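Side-chain contacts in Alpha/beta hydrolase fold protein (Sphaerobacter thermophilus, PDB 3R0V), which is probably a hydrolase of the alpha/beta hydrolase fold, its substrate unknown, and holds D-malate in its pocket in this crystal: residues A140-G145 and A180-L185; A150-M155 and D164-M169. All coordinates share one frame; numbering follows the deposited sequence. Where two conformers were deposited one is given.

Contact 1: A140-G145 and A180-L185; sequences ALLAEG and AVAHTL
Leu142, near the C-terminal end of helix 134-143, carries this contact alone from its side, setting both of its methyls against the backbone of Ala182. CD2 comes closer, 3.6 Å from Ala182 O, while CD1 lies 3.8 Å from that same oxygen; both methyls press on one flank of the carbonyl, CD2 also reaching its carbon. CD2 meets the methyl of Ala182 too, with 4.0 Å between Leu142 CD2 and Ala182 CB. With CG beside the backbone N (chi1 -69°), the isobutyl group is directed at Ala182. Ala182, buried, rests on Val151 of helix 147-158 as well. No hydrogen bond joins the two segments. Toward solvent the packing thins: the His183 ring turns away from Leu142, and its NE2 is hydrogen-bonded to Gly59 O. Behind Ala182 the turn is tied to itself, because Val181 O accepts both Thr184 N and, at 2.8 Å, Thr184 OG1, the hydroxyl lying in the carbonyl plane. The helix of Leu142 ends on the exposed side in a Schellman motif at Gly145, whose positive phi closes it. Helix and turn belong to the helical insertion between strands 111-117 and 209-213, consistent with the cap of an alpha/beta hydrolase.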
loop_
_atom_site.group_PDB
_atom_site.type_symbol
_atom_site.label_atom_id
_atom_site.label_comp_id
_atom_site.label_asym_id
_atom_site.label_seq_id
_atom_site.Cartn_x
_atom_site.Cartn_y
_atom_site.Cartn_z
ATOM N N ALA A 140 22.677 3.922 0.267
ATOM C CA ALA A 140 23.801 4.593 0.926
ATOM C C ALA A 140 23.368 5.272 2.224
ATOM O O ALA A 140 24.058 5.200 3.247
ATOM C CB ALA A 140 24.442 5.587 -0.018
ATOM N N LEU A 141 22.206 5.916 2.181
ATOM C CA LEU A 141 21.665 6.570 3.367
ATOM C C LEU A 141 21.401 5.538 4.453
ATOM O O LEU A 141 21.760 5.736 5.617
ATOM C CB LEU A 141 20.376 7.323 3.017
ATOM C CG LEU A 141 20.576 8.576 2.150
ATOM C CD1 LEU A 141 19.222 9.090 1.711
ATOM C CD2 LEU A 141 21.371 9.650 2.902
ATOM N N LEU A 142 20.767 4.432 4.072
ATOM C CA LEU A 142 20.462 3.378 5.029
ATOM C C LEU A 142 21.734 2.784 5.646
ATOM O O LEU A 142 21.763 2.500 6.849
ATOM C CB LEU A 142 19.582 2.300 4.393
ATOM C CG LEU A 142 18.167 2.795 4.091
ATOM C CD1 LEU A 142 17.442 1.804 3.195
ATOM C CD2 LEU A 142 17.367 3.043 5.364
ATOM N N ALA A 143 22.777 2.604 4.833
ATOM C CA ALA A 143 24.028 2.008 5.309
ATOM C C ALA A 143 24.758 2.884 6.312
ATOM O O ALA A 143 25.583 2.396 7.077
ATOM C CB ALA A 143 24.939 1.668 4.138
ATOM N N GLU A 144 24.460 4.178 6.288
ATOM C CA GLU A 144 25.059 5.141 7.209
ATOM C C GLU A 144 24.179 5.323 8.438
ATOM O O GLU A 144 24.521 6.090 9.335
ATOM C CB GLU A 144 25.251 6.494 6.512
ATOM C CG GLU A 144 26.281 6.462 5.399
ATOM C CD GLU A 144 26.340 7.754 4.603
ATOM O OE1 GLU A 144 25.973 8.816 5.147
ATOM O OE2 GLU A 144 26.759 7.704 3.426
ATOM N N GLY A 145 23.036 4.643 8.471
ATOM C CA GLY A 145 22.116 4.758 9.588
ATOM C C GLY A 145 21.329 6.055 9.558
ATOM O O GLY A 145 20.738 6.453 10.562
ATOM N N ALA A 180 11.886 3.844 12.006
ATOM C CA ALA A 180 12.111 2.482 12.487
ATOM C C ALA A 180 12.010 1.431 11.383
ATOM O O ALA A 180 12.676 0.394 11.441
ATOM C CB ALA A 180 11.153 2.150 13.630
ATOM N N VAL A 181 11.180 1.689 10.376
ATOM C CA VAL A 181 11.015 0.727 9.288
ATOM C C VAL A 181 11.598 1.227 7.966
ATOM O O VAL A 181 11.294 0.678 6.909
ATOM C CB VAL A 181 9.537 0.290 9.098
ATOM C CG1 VAL A 181 9.047 -0.463 10.336
ATOM C CG2 VAL A 181 8.651 1.477 8.815
ATOM N N ALA A 182 12.476 2.226 8.026
ATOM C CA ALA A 182 13.081 2.760 6.806
ATOM C C ALA A 182 13.871 1.720 6.010
ATOM O O ALA A 182 14.016 1.841 4.788
ATOM C CB ALA A 182 13.947 3.970 7.132
ATOM N N HIS A 183 14.389 0.694 6.685
ATOM C CA HIS A 183 15.134 -0.348 5.975
ATOM C C HIS A 183 14.253 -1.095 4.951
ATOM O O HIS A 183 14.777 -1.811 4.098
ATOM C CB HIS A 183 15.728 -1.358 6.965
ATOM C CG HIS A 183 14.700 -2.012 7.821
ATOM N ND1 HIS A 183 14.115 -1.369 8.891
ATOM C CD2 HIS A 183 14.139 -3.243 7.765
ATOM C CE1 HIS A 183 13.230 -2.177 9.454
ATOM N NE2 HIS A 183 13.223 -3.318 8.785
ATOM N N THR A 184 12.922 -0.954 5.048
ATOM C CA THR A 184 12.025 -1.598 4.072
ATOM C C THR A 184 11.718 -0.742 2.837
ATOM O O THR A 184 11.018 -1.185 1.932
ATOM C CB THR A 184 10.688 -2.067 4.707
ATOM O OG1 THR A 184 9.920 -0.946 5.153
ATOM C CG2 THR A 184 10.943 -3.015 5.881
ATOM N N LEU A 185 12.232 0.482 2.791
ATOM C CA LEU A 185 11.988 1.316 1.620
ATOM C C LEU A 185 12.430 0.660 0.301
ATOM O O LEU A 185 11.741 0.801 -0.711
ATOM C CB LEU A 185 12.611 2.707 1.787
ATOM C CG LEU A 185 11.869 3.642 2.749
ATOM C CD1 LEU A 185 12.744 4.830 3.165
ATOM C CD2 LEU A 185 10.535 4.113 2.172
#

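Contact 2: A150-M155 and D164-M169; sequences AVTYFM and DLVAQM. With MLT (D-malate), chain F.
Helices 147-158 and 163-170 run roughly antiparallel, their axes over 150-155 and 164-169 approaching to 10.2 Å at 148°, with Thr152 and Val166 nearest in register. Val166 points its two methyls at different partners: CG1 meets Thr152 CG2 at 4.0 Å, and CG2 lies 3.8 Å from Met155 CB. The hydroxyl of Thr152 is turned back into its own helix, where OG1, beside the backbone N (chi1 -62°), bonds to Gly148 O; the methyl comes nearest to Val166, the two side chains meeting at a slant. Farther along, in the conformer given, the selenomethionines Met155 and Met169 appear to meet end to end, a doubtful detail because the selenium atoms come implausibly close and Met155 was deposited in two conformers. Met178 of helix 175-180 touches both side chains. On another side of helix 147-158, Phe154 presents its ring edge to the D-malate, with CZ 3.4 Å from MLT C2. No hydrogen bond crosses between the helices; the hydrocarbon contacts of Val166 with Thr152 and Met155 CB, the selenium end being uncertain, imply cohesion by dispersion and burial, beside a pocket wall that meets the ligand's carbon skeleton with hydrocarbon.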
loop_
_atom_site.group_PDB
_atom_site.type_symbol
_atom_site.label_atom_id
_atom_site.label_comp_id
_atom_site.label_asym_id
_atom_site.label_seq_id
_atom_site.Cartn_x
_atom_site.Cartn_y
_atom_site.Cartn_z
ATOM N N ALA A 150 16.769 8.917 4.857
ATOM C CA ALA A 150 16.212 7.964 3.892
ATOM C C ALA A 150 14.716 8.191 3.680
ATOM O O ALA A 150 14.236 8.186 2.551
ATOM C CB ALA A 150 16.476 6.527 4.333
ATOM N N VAL A 151 13.981 8.418 4.762
ATOM C CA VAL A 151 12.559 8.730 4.641
ATOM C C VAL A 151 12.351 10.036 3.873
ATOM O O VAL A 151 11.508 10.101 2.985
ATOM C CB VAL A 151 11.880 8.829 6.020
ATOM C CG1 VAL A 151 10.411 9.231 5.857
ATOM C CG2 VAL A 151 11.989 7.494 6.759
ATOM N N THR A 152 13.115 11.071 4.219
ATOM C CA THR A 152 13.016 12.348 3.528
ATOM C C THR A 152 13.290 12.196 2.031
ATOM O O THR A 152 12.597 12.780 1.199
ATOM C CB THR A 152 14.003 13.342 4.136
ATOM O OG1 THR A 152 13.656 13.542 5.509
ATOM C CG2 THR A 152 13.941 14.680 3.403
ATOM N N TYR A 153 14.290 11.386 1.703
ATOM C CA TYR A 153 14.676 11.148 0.321
ATOM C C TYR A 153 13.567 10.406 -0.417
ATOM O O TYR A 153 13.188 10.786 -1.520
ATOM C CB TYR A 153 16.002 10.383 0.261
ATOM C CG TYR A 153 16.542 10.174 -1.132
ATOM C CD1 TYR A 153 17.045 11.233 -1.874
ATOM C CD2 TYR A 153 16.573 8.903 -1.690
ATOM C CE1 TYR A 153 17.556 11.033 -3.152
ATOM C CE2 TYR A 153 17.085 8.691 -2.959
ATOM C CZ TYR A 153 17.562 9.758 -3.684
ATOM O OH TYR A 153 18.071 9.561 -4.945
ATOM N N PHE A 154 13.051 9.343 0.196
ATOM C CA PHE A 154 11.912 8.636 -0.391
ATOM C C PHE A 154 10.749 9.598 -0.671
ATOM O O PHE A 154 10.186 9.616 -1.770
ATOM C CB PHE A 154 11.433 7.519 0.541
ATOM C CG PHE A 154 10.020 7.066 0.260
ATOM C CD1 PHE A 154 9.728 6.305 -0.859
ATOM C CD2 PHE A 154 8.988 7.426 1.103
ATOM C CE1 PHE A 154 8.427 5.902 -1.112
ATOM C CE2 PHE A 154 7.687 7.030 0.845
ATOM C CZ PHE A 154 7.415 6.274 -0.254
HETATM N N MSE A 155 10.390 10.417 0.310
HETATM C CA MSE A 155 9.239 11.285 0.131
HETATM C C MSE A 155 9.443 12.354 -0.921
HETATM O O MSE A 155 8.552 12.599 -1.723
HETATM C CB MSE A 155 8.834 11.909 1.450
HETATM C CG MSE A 155 8.370 10.859 2.403
HETATM SE SE MSE A 155 7.564 11.610 3.961
HETATM C CE MSE A 155 6.995 9.921 4.761
ATOM N N ASP A 164 8.327 21.372 2.019
ATOM C CA ASP A 164 7.589 21.904 3.162
ATOM C C ASP A 164 6.723 20.853 3.853
ATOM O O ASP A 164 6.690 20.788 5.074
ATOM C CB ASP A 164 6.771 23.153 2.784
ATOM C CG ASP A 164 5.652 22.856 1.811
ATOM O OD1 ASP A 164 4.508 23.273 2.093
ATOM O OD2 ASP A 164 5.903 22.221 0.767
ATOM N N LEU A 165 6.038 20.017 3.077
ATOM C CA LEU A 165 5.189 18.989 3.678
ATOM C C LEU A 165 6.035 17.925 4.355
ATOM O O LEU A 165 5.669 17.425 5.417
ATOM C CB LEU A 165 4.251 18.367 2.648
ATOM C CG LEU A 165 3.237 19.326 2.017
ATOM C CD1 LEU A 165 2.367 18.561 1.025
ATOM C CD2 LEU A 165 2.382 20.022 3.079
ATOM N N VAL A 166 7.184 17.601 3.762
ATOM C CA VAL A 166 8.033 16.573 4.342
ATOM C C VAL A 166 8.630 17.061 5.657
ATOM O O VAL A 166 8.693 16.323 6.638
ATOM C CB VAL A 166 9.131 16.114 3.368
ATOM C CG1 VAL A 166 9.947 14.980 3.981
ATOM C CG2 VAL A 166 8.507 15.649 2.064
ATOM N N ALA A 167 9.042 18.324 5.687
ATOM C CA ALA A 167 9.584 18.882 6.914
ATOM C C ALA A 167 8.532 18.865 8.021
ATOM O O ALA A 167 8.850 18.626 9.181
ATOM C CB ALA A 167 10.120 20.294 6.670
ATOM N N GLN A 168 7.279 19.120 7.663
ATOM C CA GLN A 168 6.186 19.059 8.628
ATOM C C GLN A 168 5.987 17.638 9.164
ATOM O O GLN A 168 5.779 17.447 10.362
ATOM C CB GLN A 168 4.890 19.575 8.003
ATOM C CG GLN A 168 3.740 19.664 8.984
ATOM C CD GLN A 168 4.062 20.552 10.165
ATOM O OE1 GLN A 168 4.693 21.598 10.016
ATOM N NE2 GLN A 168 3.633 20.136 11.352
HETATM N N MSE A 169 6.060 16.642 8.281
HETATM C CA MSE A 169 5.966 15.241 8.722
HETATM C C MSE A 169 7.027 14.906 9.768
HETATM O O MSE A 169 6.782 14.130 10.694
HETATM C CB MSE A 169 6.128 14.275 7.550
HETATM C CG MSE A 169 5.239 14.521 6.359
HETATM SE SE MSE A 169 5.557 13.133 5.033
HETATM C CE MSE A 169 4.677 11.691 5.999
HETATM C C1 MLT F . 3.724 4.900 -0.951
HETATM O O1 MLT F . 3.367 3.830 -0.359
HETATM O O2 MLT F . 3.845 4.958 -2.175
HETATM C C2 MLT F . 3.974 6.115 -0.100
HETATM O O3 MLT F . 3.485 5.898 1.209
HETATM C C3 MLT F . 3.331 7.349 -0.718
HETATM C C4 MLT F . 3.252 8.464 0.301
HETATM O O4 MLT F . 3.504 8.263 1.510
HETATM O O5 MLT F . 2.931 9.616 -0.055
#

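Overall arrangement
Helix 147-158, which supplies one side of contact 2, also receives side chains of contact 1; the centres of the two contacts are 14 Å apart, and contact 2 is nested within the loop that contact 1 closes. Residues of contact 1 pack directly on helix 147-158: Leu142 CD2 lies 3.7 Å from Ala150 CB, and Leu185 CD2 lies 3.6 Å from Phe154 CG. Leu185 thus backs the ring that borders the D-malate. Contact 2 is the nearer to the ligand, supplying Phe154 and Met155 to its pocket, whereas the side chain of Ala182 is about 12 Å from it. The malate is hydrogen-bonded to Ser96 N and Ala32 N, close to Ser95, which is probably the serine of a nucleophile elbow.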